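Local structure of chlorite dismutase (Nitrobacter winogradskyi, 3QPI) at residues A95-T100 / F139-W144; I107-D110 / H114-A117; M154-V159 / D176-R181. The protein is a dimeric heme b enzyme that decomposes chlorite to chloride and molecular oxygen. All blocks are in the same frame, centred on the assembly; numbering follows the deposited sequence.

Contact 1 of 3, residues A95-T100 / F139-W144. With HEM (protoporphyrin IX containing Fe), chain C.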
# COMPACT_ATOMS: atom_id res chain seq x y z
N ALA A 95 10.29 -16.32 -5.95
CA ALA A 95 9.54 -16.93 -7.04
C ALA A 95 8.76 -15.87 -7.86
O ALA A 95 8.69 -15.95 -9.08
CB ALA A 95 8.57 -18.03 -6.49
N TRP A 96 8.20 -14.87 -7.20
CA TRP A 96 7.54 -13.77 -7.91
C TRP A 96 8.51 -13.03 -8.84
O TRP A 96 8.24 -12.81 -10.03
CB TRP A 96 6.93 -12.75 -6.92
CG TRP A 96 6.32 -11.55 -7.62
CD1 TRP A 96 6.85 -10.29 -7.73
CD2 TRP A 96 5.06 -11.51 -8.32
NE1 TRP A 96 5.99 -9.47 -8.45
CE2 TRP A 96 4.89 -10.19 -8.82
CE3 TRP A 96 4.06 -12.46 -8.57
CZ2 TRP A 96 3.77 -9.81 -9.56
CZ3 TRP A 96 2.93 -12.08 -9.30
CH2 TRP A 96 2.80 -10.77 -9.79
N TRP A 97 9.64 -12.63 -8.29
CA TRP A 97 10.56 -11.76 -9.01
C TRP A 97 11.26 -12.48 -10.15
O TRP A 97 11.64 -11.86 -11.14
CB TRP A 97 11.56 -11.12 -8.04
CG TRP A 97 10.86 -10.19 -7.07
CD1 TRP A 97 10.77 -10.32 -5.71
CD2 TRP A 97 10.14 -9.01 -7.42
NE1 TRP A 97 10.05 -9.27 -5.19
CE2 TRP A 97 9.64 -8.45 -6.22
CE3 TRP A 97 9.86 -8.36 -8.64
CZ2 TRP A 97 8.88 -7.29 -6.20
CZ3 TRP A 97 9.10 -7.20 -8.61
CH2 TRP A 97 8.62 -6.68 -7.40
N GLU A 98 11.39 -13.81 -10.04
CA GLU A 98 12.00 -14.60 -11.10
C GLU A 98 11.10 -14.69 -12.34
O GLU A 98 11.59 -14.81 -13.44
CB GLU A 98 12.36 -16.00 -10.60
CG GLU A 98 13.57 -16.00 -9.65
CD GLU A 98 13.87 -17.36 -9.00
OE1 GLU A 98 14.41 -17.35 -7.86
OE2 GLU A 98 13.60 -18.42 -9.62
N MET A 99 9.79 -14.64 -12.17
CA MET A 99 8.88 -14.70 -13.32
C MET A 99 9.08 -13.55 -14.31
O MET A 99 9.51 -12.45 -13.94
CB MET A 99 7.43 -14.71 -12.84
CG MET A 99 6.97 -16.08 -12.32
SD MET A 99 5.18 -16.11 -12.06
CE MET A 99 5.02 -15.09 -10.61
N THR A 100 8.73 -13.80 -15.58
CA THR A 100 8.84 -12.79 -16.63
C THR A 100 7.69 -11.78 -16.56
O THR A 100 6.73 -11.95 -15.80
CB THR A 100 8.92 -13.42 -18.08
OG1 THR A 100 7.80 -14.25 -18.33
CG2 THR A 100 10.18 -14.21 -18.27
N PHE A 139 11.14 -4.43 2.60
CA PHE A 139 9.88 -4.66 1.89
C PHE A 139 10.11 -4.30 0.44
O PHE A 139 11.12 -3.68 0.11
CB PHE A 139 8.75 -3.84 2.49
CG PHE A 139 8.40 -4.25 3.89
CD1 PHE A 139 7.51 -5.31 4.11
CD2 PHE A 139 8.99 -3.60 4.99
CE1 PHE A 139 7.20 -5.70 5.42
CE2 PHE A 139 8.68 -3.99 6.29
CZ PHE A 139 7.78 -5.04 6.51
N ASP A 140 9.18 -4.70 -0.42
CA ASP A 140 9.24 -4.38 -1.84
C ASP A 140 8.36 -3.17 -2.15
O ASP A 140 8.66 -2.39 -3.05
CB ASP A 140 8.79 -5.57 -2.69
CG ASP A 140 9.73 -6.76 -2.59
OD1 ASP A 140 10.89 -6.54 -2.20
OD2 ASP A 140 9.33 -7.91 -2.90
N PHE A 141 7.26 -3.03 -1.44
CA PHE A 141 6.37 -1.91 -1.67
C PHE A 141 5.93 -1.32 -0.35
O PHE A 141 5.85 -2.03 0.65
CB PHE A 141 5.13 -2.35 -2.45
CG PHE A 141 5.44 -3.19 -3.65
CD1 PHE A 141 5.87 -2.60 -4.84
CD2 PHE A 141 5.31 -4.59 -3.60
CE1 PHE A 141 6.17 -3.40 -5.96
CE2 PHE A 141 5.62 -5.37 -4.71
CZ PHE A 141 6.03 -4.77 -5.90
N LEU A 142 5.65 -0.02 -0.35
CA LEU A 142 4.92 0.61 0.74
C LEU A 142 3.63 1.11 0.11
O LEU A 142 3.65 1.91 -0.83
CB LEU A 142 5.71 1.77 1.35
CG LEU A 142 7.13 1.42 1.84
CD1 LEU A 142 7.85 2.66 2.40
CD2 LEU A 142 7.07 0.34 2.89
N THR A 143 2.51 0.58 0.60
CA THR A 143 1.20 0.94 0.07
C THR A 143 0.53 1.85 1.09
O THR A 143 0.54 1.57 2.29
CB THR A 143 0.35 -0.32 -0.29
OG1 THR A 143 0.11 -1.14 0.88
CG2 THR A 143 1.06 -1.16 -1.34
N TRP A 144 0.00 2.96 0.60
CA TRP A 144 -0.51 4.03 1.43
C TRP A 144 -1.92 4.34 0.95
O TRP A 144 -2.14 4.51 -0.26
CB TRP A 144 0.38 5.27 1.28
CG TRP A 144 -0.17 6.46 1.97
CD1 TRP A 144 -0.76 7.55 1.38
CD2 TRP A 144 -0.23 6.68 3.38
NE1 TRP A 144 -1.18 8.43 2.35
CE2 TRP A 144 -0.87 7.92 3.58
CE3 TRP A 144 0.19 5.93 4.50
CZ2 TRP A 144 -1.09 8.46 4.87
CZ3 TRP A 144 -0.04 6.46 5.78
CH2 TRP A 144 -0.67 7.72 5.95
CHA HEM C . -0.24 -2.06 -7.64
CHB HEM C . -4.65 -0.26 -8.13
CHC HEM C . -5.59 -1.30 -3.48
CHD HEM C . -1.33 -3.32 -3.13
C1A HEM C . -1.37 -1.48 -8.11
C2A HEM C . -1.46 -0.98 -9.47
C3A HEM C . -2.69 -0.45 -9.65
C4A HEM C . -3.39 -0.63 -8.38
CMA HEM C . -3.24 0.19 -10.98
CAA HEM C . -0.30 -1.13 -10.46
CBA HEM C . 0.59 0.10 -10.59
CGA HEM C . 1.53 -0.19 -11.74
O1A HEM C . 2.73 -0.36 -11.43
O2A HEM C . 1.11 -0.26 -12.94
C1B HEM C . -5.21 -0.40 -6.91
C2B HEM C . -6.48 0.19 -6.59
C3B HEM C . -6.72 -0.06 -5.31
C4B HEM C . -5.62 -0.84 -4.77
CMB HEM C . -7.41 1.02 -7.51
CAB HEM C . -8.00 0.40 -4.58
CBB HEM C . -7.89 1.06 -3.42
C1C HEM C . -4.55 -1.96 -2.96
C2C HEM C . -4.39 -2.47 -1.59
C3C HEM C . -3.17 -3.00 -1.52
C4C HEM C . -2.57 -2.87 -2.84
CMC HEM C . -5.43 -2.32 -0.46
CAC HEM C . -2.45 -3.71 -0.36
CBC HEM C . -3.17 -4.32 0.59
C1D HEM C . -0.63 -3.15 -4.25
C2D HEM C . 0.72 -3.63 -4.43
C3D HEM C . 1.04 -3.21 -5.86
C4D HEM C . -0.14 -2.56 -6.37
CMD HEM C . 1.67 -4.39 -3.45
CAD HEM C . 2.34 -3.46 -6.63
CBD HEM C . 2.13 -4.76 -7.42
CGD HEM C . 3.43 -5.17 -8.07
O1D HEM C . 4.02 -4.32 -8.78
O2D HEM C . 3.89 -6.33 -7.87
NA HEM C . -2.57 -1.24 -7.42
NB HEM C . -4.68 -1.03 -5.78
NC HEM C . -3.43 -2.23 -3.69
ND HEM C . -1.12 -2.53 -5.42
FE HEM C . -2.94 -1.97 -5.52
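W97 sets the edge of its indole against D140 and F141, where helix 94-98 meets the start of strand 141-147 in the ferredoxin-like, dimeric alpha-beta barrel fold of the chlorite dismutase family. D140 and F141 both face I90 of the adjacent strand, a classic beta bulge. A hydrogen bond runs from W97 NE1 to D140 OD2, 2.8 Å long and moderately bent at 146°. The acceptor lies in the indole plane, yet the N-H comes down on the carboxylate from above its plane. D140 OD2 also accepts the backbone N-H of K92, a heme-binding residue, which ties the oxygen to the neighbouring strand. Farther round the indole, W97 CH2 touches F141 CZ at 3.6 Å, the two ring planes inclined at 39°. With its CG anti to the carbonyl carbon (chi1 -48°), F141 swings its ring over to the porphyrin side, where the heme propionate root lies over the centre of one face; the CB of D140 lies toward the rim of the other. T143 joins the same wall, its CG2 3.7 Å from heme CHD. The propionate ends close to the phenyl, heme O2D 3.3 Å from F141 CZ.

Contact 2 of 3, residues I107-D110 / H114-A117. With HEM (protoporphyrin IX containing Fe), chain C.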
# COMPACT_ATOMS: atom_id res chain seq x y z
N ILE A 107 -0.96 -12.94 -13.71
CA ILE A 107 -1.35 -13.14 -12.32
C ILE A 107 -1.97 -11.87 -11.71
O ILE A 107 -3.05 -11.93 -11.14
CB ILE A 107 -0.14 -13.58 -11.47
CG1 ILE A 107 0.35 -14.95 -11.97
CG2 ILE A 107 -0.50 -13.59 -9.98
CD1 ILE A 107 1.61 -15.45 -11.28
N PHE A 108 -1.28 -10.74 -11.86
CA PHE A 108 -1.70 -9.48 -11.26
C PHE A 108 -3.09 -9.09 -11.74
O PHE A 108 -3.96 -8.80 -10.93
CB PHE A 108 -0.68 -8.38 -11.61
CG PHE A 108 -1.12 -6.96 -11.27
CD1 PHE A 108 -0.89 -6.42 -10.01
CD2 PHE A 108 -1.71 -6.15 -12.24
CE1 PHE A 108 -1.26 -5.11 -9.72
CE2 PHE A 108 -2.09 -4.84 -11.94
CZ PHE A 108 -1.87 -4.33 -10.68
N GLU A 109 -3.31 -9.08 -13.05
CA GLU A 109 -4.60 -8.66 -13.55
C GLU A 109 -5.51 -9.82 -14.04
O GLU A 109 -6.64 -9.97 -13.57
CB GLU A 109 -4.42 -7.60 -14.64
CG GLU A 109 -5.73 -6.93 -15.06
CD GLU A 109 -6.49 -6.31 -13.88
OE1 GLU A 109 -7.70 -6.02 -14.04
OE2 GLU A 109 -5.90 -6.10 -12.80
N ASP A 110 -5.04 -10.64 -14.97
CA ASP A 110 -5.96 -11.60 -15.60
C ASP A 110 -6.50 -12.62 -14.60
O ASP A 110 -7.66 -12.97 -14.66
CB ASP A 110 -5.33 -12.28 -16.80
CG ASP A 110 -5.02 -11.30 -17.93
OD1 ASP A 110 -5.58 -10.17 -17.94
OD2 ASP A 110 -4.20 -11.65 -18.80
N HIS A 114 -6.55 -7.38 -9.99
CA HIS A 114 -6.16 -6.37 -9.02
C HIS A 114 -6.79 -5.03 -9.35
O HIS A 114 -7.31 -4.35 -8.48
CB HIS A 114 -4.64 -6.21 -9.01
CG HIS A 114 -4.12 -5.39 -7.87
ND1 HIS A 114 -3.20 -5.88 -6.97
CD2 HIS A 114 -4.38 -4.12 -7.50
CE1 HIS A 114 -2.92 -4.94 -6.08
NE2 HIS A 114 -3.63 -3.87 -6.38
N ILE A 115 -6.75 -4.66 -10.62
CA ILE A 115 -7.26 -3.37 -11.01
C ILE A 115 -8.77 -3.43 -11.13
O ILE A 115 -9.47 -2.66 -10.46
CB ILE A 115 -6.65 -2.89 -12.32
CG1 ILE A 115 -5.13 -2.73 -12.15
CG2 ILE A 115 -7.26 -1.54 -12.73
CD1 ILE A 115 -4.39 -2.23 -13.40
N ALA A 116 -9.27 -4.36 -11.94
CA ALA A 116 -10.67 -4.38 -12.32
C ALA A 116 -11.57 -4.58 -11.11
O ALA A 116 -12.64 -3.98 -11.01
CB ALA A 116 -10.93 -5.47 -13.35
N ALA A 117 -11.14 -5.42 -10.17
CA ALA A 117 -11.94 -5.66 -8.99
C ALA A 117 -11.81 -4.56 -7.94
O ALA A 117 -12.61 -4.50 -7.01
CB ALA A 117 -11.60 -7.01 -8.38
CHA HEM C . -0.24 -2.06 -7.64
CHB HEM C . -4.65 -0.26 -8.13
CHC HEM C . -5.59 -1.30 -3.48
CHD HEM C . -1.33 -3.32 -3.13
C1A HEM C . -1.37 -1.48 -8.11
C2A HEM C . -1.46 -0.98 -9.47
C3A HEM C . -2.69 -0.45 -9.65
C4A HEM C . -3.39 -0.63 -8.38
CMA HEM C . -3.24 0.19 -10.98
CAA HEM C . -0.30 -1.13 -10.46
CBA HEM C . 0.59 0.10 -10.59
CGA HEM C . 1.53 -0.19 -11.74
O1A HEM C . 2.73 -0.36 -11.43
O2A HEM C . 1.11 -0.26 -12.94
C1B HEM C . -5.21 -0.40 -6.91
C2B HEM C . -6.48 0.19 -6.59
C3B HEM C . -6.72 -0.06 -5.31
C4B HEM C . -5.62 -0.84 -4.77
CMB HEM C . -7.41 1.02 -7.51
CAB HEM C . -8.00 0.40 -4.58
CBB HEM C . -7.89 1.06 -3.42
C1C HEM C . -4.55 -1.96 -2.96
C2C HEM C . -4.39 -2.47 -1.59
C3C HEM C . -3.17 -3.00 -1.52
C4C HEM C . -2.57 -2.87 -2.84
CMC HEM C . -5.43 -2.32 -0.46
CAC HEM C . -2.45 -3.71 -0.36
CBC HEM C . -3.17 -4.32 0.59
C1D HEM C . -0.63 -3.15 -4.25
C2D HEM C . 0.72 -3.63 -4.43
C3D HEM C . 1.04 -3.21 -5.86
C4D HEM C . -0.14 -2.56 -6.37
CMD HEM C . 1.67 -4.39 -3.45
CAD HEM C . 2.34 -3.46 -6.63
CBD HEM C . 2.13 -4.76 -7.42
CGD HEM C . 3.43 -5.17 -8.07
O1D HEM C . 4.02 -4.32 -8.78
O2D HEM C . 3.89 -6.33 -7.87
NA HEM C . -2.57 -1.24 -7.42
NB HEM C . -4.68 -1.03 -5.78
NC HEM C . -3.43 -2.23 -3.69
ND HEM C . -1.12 -2.53 -5.42
FE HEM C . -2.94 -1.97 -5.52
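F108 lies in an offset stack against H114, the axial ligand of the heme iron, where the last turn of helix 101-111, widened to a pi-type turn, packs against the loop that follows on the proximal side of the heme. The aromatic contacts come first. The two ring planes are 19° apart and their centroids 4.6 Å, with F108 CE1 over the imidazole face toward its rim. H114 CB in turn makes a CH-pi contact over the face of F108. CG of H114 stands anti to its own backbone N (chi1 -169°), which lays the imidazole along F108 and lets NE2 reach the iron at 2.2 Å. ND1 of the same ring is hydrogen-bonded to E167, a second-shell carboxylate that would fix the ring's rotation. Hydrogen bonds hold the loop backbone. H114 N donates a hydrogen bond to F108 O, and E109, bent at chi2, spreads its carboxylate over the next two amides, each oxygen using its syn lone pair: OE2 takes I115 N at 2.7 Å and OE1 takes A116 N at 3.1 Å. With E109 cut back to an alanine, the amides of I115 and A116 would probably lose their acceptor, and the loop carrying the iron ligand would be freer to shift. Apolar contact completes the join: I115 CG1 touches F108 CE2 at 3.7 Å, and I115 CD1 lies 3.6 Å from heme CMA.

Contact 3 of 3, residues M154-V159 / D176-R181. With HEM (protoporphyrin IX containing Fe), chain C.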
# COMPACT_ATOMS: atom_id res chain seq x y z
N MET A 154 -15.33 -0.78 4.38
CA MET A 154 -15.07 -1.01 2.97
C MET A 154 -13.58 -1.24 2.73
O MET A 154 -13.20 -2.12 1.98
CB MET A 154 -15.47 0.19 2.13
CG MET A 154 -16.94 0.43 2.01
SD MET A 154 -17.22 1.97 1.10
CE MET A 154 -16.01 1.81 -0.22
N PHE A 155 -12.73 -0.43 3.37
CA PHE A 155 -11.30 -0.62 3.20
C PHE A 155 -10.85 -2.00 3.70
O PHE A 155 -10.13 -2.71 3.00
CB PHE A 155 -10.45 0.49 3.85
CG PHE A 155 -8.96 0.28 3.66
CD1 PHE A 155 -8.37 0.49 2.42
CD2 PHE A 155 -8.18 -0.19 4.71
CE1 PHE A 155 -7.03 0.26 2.23
CE2 PHE A 155 -6.85 -0.42 4.53
CZ PHE A 155 -6.26 -0.20 3.28
N GLU A 156 -11.26 -2.42 4.89
CA GLU A 156 -10.79 -3.71 5.36
C GLU A 156 -11.35 -4.83 4.48
O GLU A 156 -10.74 -5.89 4.36
CB GLU A 156 -11.15 -3.96 6.83
CG GLU A 156 -10.63 -2.90 7.77
CD GLU A 156 -9.13 -2.72 7.69
OE1 GLU A 156 -8.44 -3.60 7.12
OE2 GLU A 156 -8.62 -1.68 8.18
N ASP A 157 -12.49 -4.58 3.85
CA ASP A 157 -13.12 -5.54 2.94
C ASP A 157 -12.31 -5.69 1.65
O ASP A 157 -12.00 -6.80 1.20
CB ASP A 157 -14.54 -5.07 2.60
CG ASP A 157 -15.27 -6.03 1.70
OD1 ASP A 157 -15.40 -7.22 2.07
OD2 ASP A 157 -15.70 -5.60 0.60
N LEU A 158 -11.96 -4.56 1.04
CA LEU A 158 -11.06 -4.57 -0.10
C LEU A 158 -9.77 -5.34 0.22
O LEU A 158 -9.35 -6.20 -0.53
CB LEU A 158 -10.72 -3.14 -0.52
CG LEU A 158 -9.55 -3.06 -1.50
CD1 LEU A 158 -9.88 -3.85 -2.76
CD2 LEU A 158 -9.25 -1.61 -1.80
N VAL A 159 -9.17 -5.03 1.35
CA VAL A 159 -7.93 -5.69 1.73
C VAL A 159 -8.14 -7.21 1.84
O VAL A 159 -7.32 -7.98 1.35
CB VAL A 159 -7.39 -5.12 3.07
CG1 VAL A 159 -6.25 -6.00 3.61
CG2 VAL A 159 -6.95 -3.64 2.89
N ASP A 176 0.16 -4.81 8.87
CA ASP A 176 -1.00 -3.94 8.86
C ASP A 176 -0.81 -2.75 9.83
O ASP A 176 -0.83 -2.92 11.05
CB ASP A 176 -2.25 -4.75 9.24
CG ASP A 176 -3.09 -5.12 8.03
OD1 ASP A 176 -2.92 -4.51 6.96
OD2 ASP A 176 -3.94 -6.03 8.16
N ILE A 177 -0.58 -1.56 9.28
CA ILE A 177 -0.56 -0.34 10.09
C ILE A 177 -1.78 0.52 9.79
O ILE A 177 -2.09 0.79 8.62
CB ILE A 177 0.73 0.46 9.82
CG1 ILE A 177 1.96 -0.43 10.04
CG2 ILE A 177 0.80 1.69 10.74
CD1 ILE A 177 3.23 0.16 9.57
N ARG A 178 -2.50 0.94 10.83
CA ARG A 178 -3.66 1.82 10.63
C ARG A 178 -3.48 3.15 11.35
O ARG A 178 -2.97 3.19 12.47
CB ARG A 178 -4.97 1.15 11.10
CG ARG A 178 -5.31 -0.13 10.34
CD ARG A 178 -5.57 0.12 8.85
NE ARG A 178 -5.91 -1.12 8.15
CZ ARG A 178 -5.04 -1.93 7.55
NH1 ARG A 178 -3.73 -1.66 7.55
NH2 ARG A 178 -5.48 -3.04 6.97
N LEU A 179 -3.95 4.23 10.73
CA LEU A 179 -3.71 5.58 11.23
C LEU A 179 -4.97 6.43 11.33
O LEU A 179 -5.93 6.21 10.60
CB LEU A 179 -2.76 6.35 10.29
CG LEU A 179 -1.38 5.83 9.91
CD1 LEU A 179 -0.54 5.54 11.16
CD2 LEU A 179 -1.50 4.57 8.96
N ALA A 180 -4.89 7.44 12.20
CA ALA A 180 -5.89 8.49 12.31
C ALA A 180 -5.18 9.84 12.24
O ALA A 180 -4.12 10.03 12.86
CB ALA A 180 -6.66 8.37 13.63
N ARG A 181 -5.75 10.77 11.48
CA ARG A 181 -5.11 12.06 11.29
C ARG A 181 -4.97 12.80 12.63
O ARG A 181 -5.94 12.93 13.40
CB ARG A 181 -5.87 12.91 10.27
CG ARG A 181 -5.08 14.14 9.81
CD ARG A 181 -5.39 14.48 8.34
NE ARG A 181 -6.48 15.45 8.24
CZ ARG A 181 -7.38 15.49 7.26
NH1 ARG A 181 -7.35 14.60 6.27
NH2 ARG A 181 -8.33 16.41 7.27
CHA HEM C . -0.24 -2.06 -7.64
CHB HEM C . -4.65 -0.26 -8.13
CHC HEM C . -5.59 -1.30 -3.48
CHD HEM C . -1.33 -3.32 -3.13
C1A HEM C . -1.37 -1.48 -8.11
C2A HEM C . -1.46 -0.98 -9.47
C3A HEM C . -2.69 -0.45 -9.65
C4A HEM C . -3.39 -0.63 -8.38
CMA HEM C . -3.24 0.19 -10.98
CAA HEM C . -0.30 -1.13 -10.46
CBA HEM C . 0.59 0.10 -10.59
CGA HEM C . 1.53 -0.19 -11.74
O1A HEM C . 2.73 -0.36 -11.43
O2A HEM C . 1.11 -0.26 -12.94
C1B HEM C . -5.21 -0.40 -6.91
C2B HEM C . -6.48 0.19 -6.59
C3B HEM C . -6.72 -0.06 -5.31
C4B HEM C . -5.62 -0.84 -4.77
CMB HEM C . -7.41 1.02 -7.51
CAB HEM C . -8.00 0.40 -4.58
CBB HEM C . -7.89 1.06 -3.42
C1C HEM C . -4.55 -1.96 -2.96
C2C HEM C . -4.39 -2.47 -1.59
C3C HEM C . -3.17 -3.00 -1.52
C4C HEM C . -2.57 -2.87 -2.84
CMC HEM C . -5.43 -2.32 -0.46
CAC HEM C . -2.45 -3.71 -0.36
CBC HEM C . -3.17 -4.32 0.59
C1D HEM C . -0.63 -3.15 -4.25
C2D HEM C . 0.72 -3.63 -4.43
C3D HEM C . 1.04 -3.21 -5.86
C4D HEM C . -0.14 -2.56 -6.37
CMD HEM C . 1.67 -4.39 -3.45
CAD HEM C . 2.34 -3.46 -6.63
CBD HEM C . 2.13 -4.76 -7.42
CGD HEM C . 3.43 -5.17 -8.07
O1D HEM C . 4.02 -4.32 -8.78
O2D HEM C . 3.89 -6.33 -7.87
NA HEM C . -2.57 -1.24 -7.42
NB HEM C . -4.68 -1.03 -5.78
NC HEM C . -3.43 -2.23 -3.69
ND HEM C . -1.12 -2.53 -5.42
FE HEM C . -2.94 -1.97 -5.52
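Helix 154-159 runs nearly antiparallel to strand 176-181, at 163° with the axes 12.6 Å apart at their closest, so long side chains must bridge the gap; this is a helix laid on the antiparallel sheet of a ferredoxin-like fold. R178 does most of the bridging. Its guanidinium meets E156 side-on in a bidentate salt bridge, NE to OE2 at 2.8 Å and NH2 to OE1 at 3.0 Å. Both bonds are almost straight, both use syn lone pairs, and the carboxylate and guanidinium are nearly coplanar, 2° apart. Within the strand NH1 and NH2 also make weak hydrogen bonds to D176 OD1, part of a second salt bridge, while NH1 donates to I177 O from above the carbonyl plane. D176 also pairs with R163, which brings the network back to helix 152-163. The phenyl of F155 stands steeply to the guanidinium, its CE2 over one face of that group and 3.8 Å from R178 NE. F155 also stacks on Y147. On the heme side of the helix V159 lays CG2 over the rim of the F155 ring, and the same methyl lies 3.9 Å from heme CMC. From the preceding residue, L158 CD2 approaches the vinyl carbon heme CBB at 3.4 Å.

In the fold
Followed from the N terminus, the chain builds its early strands and helix 64-73 before helix 94-98 opens contact 1, whose loop closes only when strand 141-147 begins. Contact 2 is nested inside that loop, a short closure between the end of helix 101-111 and the loop that carries the iron ligand; M99 and W96 pack on I107, joining the two contacts directly. Contact 3 follows in series, tying helix 152-163 back to the last strand, 171-181. It lies across the chain's centre from contact 1, but both reach the same antiparallel sheet, and W144 touches L179. Contacts 2 and 3 do not touch each other. All three border the heme, and so the principle is plain: separate local closures together frame one cofactor.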